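Local coordinates for OxyA protein (Actinoplanes teichomyceticus, PDB 5HH3) that is a haem-dependent cytochrome P450 monooxygenase that probably couples phenolic side chains of a peptide, closing a ring during biosynthesis of a glycopeptide antibiotic, at residues D241-A244 against R245-A249; I381-P385 against P386-V390. One frame throughout, in Å; residues are numbered along the deposited sequence.

Contact 1: D241-A244 against R245-A249; sequences DQVA and RFLAA. With HEM (protoporphyrin IX containing Fe), chain G; ACT (acetate ion), chain O.
OD2 of D241 receives the NE-H of R245 one helical turn further on, a salt bridge of 2.8 Å and 164° inside helix 225-256, the long helix that crosses the haem in cytochromes P450. OD2 sits in the guanidinium plane, but NE comes to it from above the carboxylate, 38° out of that plane. With CG anti to its backbone N (chi1 -173°), D241 leans along the helix to R245, whose chain bends at chi3. NH2 of R245 also gives a hydrogen bond of 3.1 Å to OXT of an acetate ion, probably from the crystallisation liquor, which lies at the guanidinium edge near its plane. NH1 is held by the carbonyl of T284; in this crystal each nitrogen of the group has an acceptor, which should hold its rotation. The same turn carries backbone bonds such as R245 N to D241 O. Q242 bends at chi2 and lays its amide over the porphyrin, NE2 being 3.5 Å from HEM C4C. That NE2 donates to D285 and to the water bound to the haem iron. V243 and L247 run alongside each other on one flank of the helix, and F358 of helix 351-368 packs against both; F246 stacks its ring on F358. W148 and A151 of helix 142-159 cover A244. CG2 of V243 reaches the haem vinyl carbon CAB at 3.7 Å, while its CG1 rests 4.0 Å from CD1 of L247.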
loop_
_atom_site.group_PDB
_atom_site.type_symbol
_atom_site.label_atom_id
_atom_site.label_comp_id
_atom_site.label_asym_id
_atom_site.label_seq_id
_atom_site.Cartn_x
_atom_site.Cartn_y
_atom_site.Cartn_z
ATOM N N ASP B 241 18.277 12.034 0.423
ATOM C CA ASP B 241 18.196 10.564 0.395
ATOM C C ASP B 241 18.685 9.971 -0.917
ATOM O O ASP B 241 19.520 9.046 -0.905
ATOM C CB ASP B 241 16.768 10.065 0.680
ATOM C CG ASP B 241 16.705 8.556 0.817
ATOM O OD1 ASP B 241 17.009 8.059 1.906
ATOM O OD2 ASP B 241 16.386 7.862 -0.170
ATOM N N GLN B 242 18.188 10.523 -2.023
ATOM C CA GLN B 242 18.602 10.127 -3.373
ATOM C C GLN B 242 20.117 10.271 -3.553
ATOM O O GLN B 242 20.779 9.362 -4.054
ATOM C CB GLN B 242 17.895 10.964 -4.445
ATOM C CG GLN B 242 16.407 10.703 -4.628
ATOM C CD GLN B 242 16.092 9.751 -5.782
ATOM O OE1 GLN B 242 16.844 8.788 -6.095
ATOM N NE2 GLN B 242 14.964 9.998 -6.418
ATOM N N VAL B 243 20.652 11.409 -3.110
ATOM C CA VAL B 243 22.064 11.697 -3.272
ATOM C C VAL B 243 22.914 10.777 -2.387
ATOM O O VAL B 243 23.906 10.252 -2.847
ATOM C CB VAL B 243 22.379 13.172 -2.983
ATOM C CG1 VAL B 243 23.887 13.425 -2.894
ATOM C CG2 VAL B 243 21.730 14.057 -4.050
ATOM N N ALA B 244 22.535 10.618 -1.119
ATOM C CA ALA B 244 23.252 9.731 -0.210
ATOM C C ALA B 244 23.284 8.287 -0.701
ATOM O O ALA B 244 24.349 7.645 -0.673
ATOM C CB ALA B 244 22.655 9.793 1.183
ATOM N N ARG B 245 22.139 7.772 -1.166
ATOM C CA ARG B 245 22.067 6.389 -1.645
ATOM C C ARG B 245 22.928 6.161 -2.874
ATOM O O ARG B 245 23.590 5.129 -2.980
ATOM C CB ARG B 245 20.616 5.945 -1.904
ATOM C CG ARG B 245 19.844 5.682 -0.604
ATOM C CD ARG B 245 18.442 5.114 -0.829
ATOM N NE ARG B 245 17.639 5.914 -1.736
ATOM C CZ ARG B 245 17.498 5.736 -3.047
ATOM N NH1 ARG B 245 18.115 4.752 -3.733
ATOM N NH2 ARG B 245 16.729 6.588 -3.705
ATOM N N PHE B 246 22.923 7.122 -3.794
ATOM C CA PHE B 246 23.784 7.067 -4.974
ATOM C C PHE B 246 25.290 7.078 -4.638
ATOM O O PHE B 246 26.052 6.322 -5.220
ATOM C CB PHE B 246 23.473 8.216 -5.918
ATOM C CG PHE B 246 24.185 8.117 -7.221
ATOM C CD1 PHE B 246 25.469 8.633 -7.369
ATOM C CD2 PHE B 246 23.585 7.484 -8.304
ATOM C CE1 PHE B 246 26.138 8.525 -8.571
ATOM C CE2 PHE B 246 24.259 7.347 -9.505
ATOM C CZ PHE B 246 25.519 7.894 -9.651
ATOM N N LEU B 247 25.708 7.975 -3.747
ATOM C CA LEU B 247 27.119 8.070 -3.362
ATOM C C LEU B 247 27.594 6.793 -2.656
ATOM O O LEU B 247 28.715 6.351 -2.881
ATOM C CB LEU B 247 27.371 9.300 -2.478
ATOM C CG LEU B 247 27.265 10.671 -3.154
ATOM C CD1 LEU B 247 27.430 11.777 -2.115
ATOM C CD2 LEU B 247 28.281 10.818 -4.275
ATOM N N ALA B 248 26.729 6.188 -1.837
ATOM C CA ALA B 248 27.049 4.899 -1.204
ATOM C C ALA B 248 27.203 3.803 -2.265
ATOM O O ALA B 248 28.166 3.045 -2.210
ATOM C CB ALA B 248 26.009 4.513 -0.155
ATOM N N ALA B 249 26.290 3.746 -3.235
ATOM C CA ALA B 249 26.402 2.754 -4.316
ATOM C C ALA B 249 27.596 3.029 -5.239
ATOM O O ALA B 249 28.228 2.089 -5.737
ATOM C CB ALA B 249 25.116 2.654 -5.116
HETATM C CHA HEM G . 11.654 13.669 -9.881
HETATM C CHB HEM G . 14.118 16.650 -6.951
HETATM C CHC HEM G . 17.918 13.615 -7.104
HETATM C CHD HEM G . 15.469 10.715 -10.076
HETATM C C1A HEM G . 11.994 14.712 -9.052
HETATM C C2A HEM G . 11.095 15.741 -8.655
HETATM C C3A HEM G . 11.789 16.585 -7.842
HETATM C C4A HEM G . 13.115 16.082 -7.724
HETATM C CMA HEM G . 11.251 17.819 -7.162
HETATM C CAA HEM G . 9.646 15.870 -9.081
HETATM C CBA HEM G . 9.587 16.663 -10.386
HETATM C CGA HEM G . 8.187 16.843 -10.949
HETATM O O1A HEM G . 7.242 16.068 -10.659
HETATM O O2A HEM G . 7.962 17.790 -11.748
HETATM C C1B HEM G . 15.384 16.080 -6.716
HETATM C C2B HEM G . 16.390 16.657 -5.868
HETATM C C3B HEM G . 17.475 15.808 -5.899
HETATM C C4B HEM G . 17.081 14.693 -6.805
HETATM C CMB HEM G . 16.287 17.953 -5.093
HETATM C CAB HEM G . 18.812 15.900 -5.259
HETATM C CBB HEM G . 19.317 16.939 -4.588
HETATM C C1C HEM G . 17.605 12.531 -7.915
HETATM C C2C HEM G . 18.459 11.443 -8.196
HETATM C C3C HEM G . 17.747 10.594 -9.054
HETATM C C4C HEM G . 16.467 11.209 -9.280
HETATM C CMC HEM G . 19.860 11.239 -7.650
HETATM C CAC HEM G . 18.155 9.310 -9.681
HETATM C CBC HEM G . 19.346 8.723 -9.595
HETATM C C1D HEM G . 14.227 11.329 -10.228
HETATM C C2D HEM G . 13.180 10.700 -11.062
HETATM C C3D HEM G . 12.115 11.515 -11.011
HETATM C C4D HEM G . 12.531 12.635 -10.141
HETATM C CMD HEM G . 13.213 9.400 -11.834
HETATM C CAD HEM G . 10.790 11.278 -11.722
HETATM C CBD HEM G . 9.805 10.380 -10.957
HETATM C CGD HEM G . 8.503 10.193 -11.752
HETATM O O1D HEM G . 7.542 9.537 -11.308
HETATM O O2D HEM G . 8.322 10.668 -12.881
HETATM N NA HEM G . 13.234 14.941 -8.487
HETATM N NB HEM G . 15.856 14.951 -7.256
HETATM N NC HEM G . 16.435 12.394 -8.606
HETATM N ND HEM G . 13.807 12.506 -9.723
HETATM FE FE HEM G . 14.788 13.683 -8.552
HETATM C C ACT O . 13.559 8.892 -2.345
HETATM O O ACT O . 13.123 9.469 -1.324
HETATM O OXT ACT O . 14.763 8.570 -2.455
HETATM C CH3 ACT O . 12.606 8.579 -3.463
HETATM O O HOH W 1 13.868 12.770 -6.896
#

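Contact 2: I381-P385 against P386-V390; sequences IRLGP and PPFDV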
loop_
_atom_site.group_PDB
_atom_site.type_symbol
_atom_site.label_atom_id
_atom_site.label_comp_id
_atom_site.label_asym_id
_atom_site.label_seq_id
_atom_site.Cartn_x
_atom_site.Cartn_y
_atom_site.Cartn_z
ATOM N N ILE B 381 27.215 -7.531 1.016
ATOM C CA ILE B 381 26.633 -6.234 1.347
ATOM C C ILE B 381 25.116 -6.383 1.402
ATOM O O ILE B 381 24.526 -6.965 0.512
ATOM C CB ILE B 381 27.187 -5.149 0.401
ATOM C CG1 ILE B 381 28.626 -4.838 0.875
ATOM C CG2 ILE B 381 26.334 -3.884 0.415
ATOM C CD1 ILE B 381 29.540 -4.339 -0.208
ATOM N N ARG B 382 24.513 -5.901 2.487
ATOM C CA ARG B 382 23.079 -6.032 2.728
ATOM C C ARG B 382 22.334 -4.867 2.102
ATOM O O ARG B 382 22.657 -3.693 2.335
ATOM C CB ARG B 382 22.767 -6.057 4.225
ATOM C CG ARG B 382 23.544 -7.104 5.017
ATOM C CD ARG B 382 22.679 -7.714 6.107
ATOM N NE ARG B 382 23.457 -8.519 7.052
ATOM C CZ ARG B 382 23.908 -8.120 8.244
ATOM N NH1 ARG B 382 23.687 -6.888 8.705
ATOM N NH2 ARG B 382 24.598 -8.975 8.995
ATOM N N LEU B 383 21.332 -5.197 1.307
ATOM C CA LEU B 383 20.525 -4.208 0.634
ATOM C C LEU B 383 19.151 -4.186 1.276
ATOM O O LEU B 383 18.575 -5.243 1.541
ATOM C CB LEU B 383 20.413 -4.552 -0.848
ATOM C CG LEU B 383 21.734 -4.545 -1.614
ATOM C CD1 LEU B 383 21.477 -4.953 -3.056
ATOM C CD2 LEU B 383 22.388 -3.174 -1.552
ATOM N N GLY B 384 18.634 -2.983 1.529
ATOM C CA GLY B 384 17.304 -2.793 2.090
ATOM C C GLY B 384 16.249 -2.862 1.004
ATOM O O GLY B 384 16.553 -3.140 -0.158
ATOM N N PRO B 385 14.990 -2.582 1.361
ATOM C CA PRO B 385 13.953 -2.491 0.345
ATOM C C PRO B 385 14.320 -1.450 -0.738
ATOM O O PRO B 385 15.029 -0.499 -0.447
ATOM C CB PRO B 385 12.732 -2.024 1.133
ATOM C CG PRO B 385 12.983 -2.468 2.530
ATOM C CD PRO B 385 14.467 -2.366 2.720
ATOM N N PRO B 386 13.856 -1.643 -1.978
ATOM C CA PRO B 386 13.999 -0.647 -3.029
ATOM C C PRO B 386 13.427 0.714 -2.601
ATOM O O PRO B 386 12.516 0.722 -1.809
ATOM C CB PRO B 386 13.164 -1.213 -4.185
ATOM C CG PRO B 386 13.084 -2.673 -3.933
ATOM C CD PRO B 386 13.272 -2.908 -2.468
ATOM N N PRO B 387 13.941 1.842 -3.094
ATOM C CA PRO B 387 15.005 1.888 -4.101
ATOM C C PRO B 387 16.426 1.667 -3.530
ATOM O O PRO B 387 16.647 1.822 -2.314
ATOM C CB PRO B 387 14.851 3.270 -4.705
ATOM C CG PRO B 387 14.219 4.108 -3.609
ATOM C CD PRO B 387 13.391 3.175 -2.779
ATOM N N PHE B 388 17.354 1.328 -4.433
ATOM C CA PHE B 388 18.733 0.892 -4.134
ATOM C C PHE B 388 19.310 1.459 -2.841
ATOM O O PHE B 388 19.712 2.622 -2.784
ATOM C CB PHE B 388 19.696 1.248 -5.277
ATOM C CG PHE B 388 20.946 0.391 -5.310
ATOM C CD1 PHE B 388 21.961 0.553 -4.395
ATOM C CD2 PHE B 388 21.094 -0.581 -6.260
ATOM C CE1 PHE B 388 23.104 -0.255 -4.441
ATOM C CE2 PHE B 388 22.234 -1.399 -6.311
ATOM C CZ PHE B 388 23.237 -1.220 -5.406
ATOM N N ASP B 389 19.390 0.602 -1.840
ATOM C CA ASP B 389 19.647 1.010 -0.497
ATOM C C ASP B 389 20.729 0.135 0.141
ATOM O O ASP B 389 20.441 -0.918 0.743
ATOM C CB ASP B 389 18.345 0.935 0.292
ATOM C CG ASP B 389 18.526 1.274 1.745
ATOM O OD1 ASP B 389 19.507 1.967 2.074
ATOM O OD2 ASP B 389 17.691 0.842 2.551
ATOM N N VAL B 390 21.974 0.579 0.005
ATOM C CA VAL B 390 23.089 -0.075 0.684
ATOM C C VAL B 390 22.968 0.260 2.166
ATOM O O VAL B 390 23.084 1.417 2.545
ATOM C CB VAL B 390 24.459 0.384 0.162
ATOM C CG1 VAL B 390 25.583 -0.376 0.882
ATOM C CG2 VAL B 390 24.547 0.203 -1.347
HETATM O O HOH W 2 17.748 -1.893 -2.422
HETATM O O HOH W 3 15.116 0.986 1.750
#
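The backbones of L383 and V390 form a single beta bridge, CA atoms 4.9 Å apart, where 381-390 doubles back as a hairpin-like loop between strands 373-374 and 394-396. G384 N donates to D389 O at 2.9 Å, and the same oxygen takes a CA-H...O contact from L383. Nearer the bend the arms are joined by water: one molecule donates to G384 O and accepts from D389 N, and another donates to both P385 O and D389 OD2. The bend holds three prolines in a row, P385 to P387, with a cis peptide bond before P387. CB of D389 points toward the opposite arm, and CG anti to the backbone N (chi1 177°) brings the carboxylate beside G384, its OD2 3.7 Å from G384 CA. Hydrophobic side chains gather around L383, whose CD2 meets CG2 of V390 and, obliquely to the ring, CE1 of F388 at 4.2 Å. W252 of helix 225-256 packs on F388 and I381, while P385 reaches T81 of the second subunit. At the open end, CG2 of I381 touches CG1 of V390 at 3.6 Å.

In the fold
Contacts 1 and 2 lie far apart in sequence, yet their centres are 11 Å apart, and the 381-390 loop packs directly on helix 225-256. R245 joins them: its NH1 reaches F388 O at 2.8 Å, a probable hydrogen bond, and packs 3.5 Å from P387 C. One turn on, CB of A249 rests 3.6 Å from F388 CE1. Contact 1 borders the haem itself, the side chain of Q242 being about 6 Å from that of the axial ligand C348. Contact 2 stands further back, the P387 side chain about 8 Å from the haem and about 5 Å from the acetate that R245 binds.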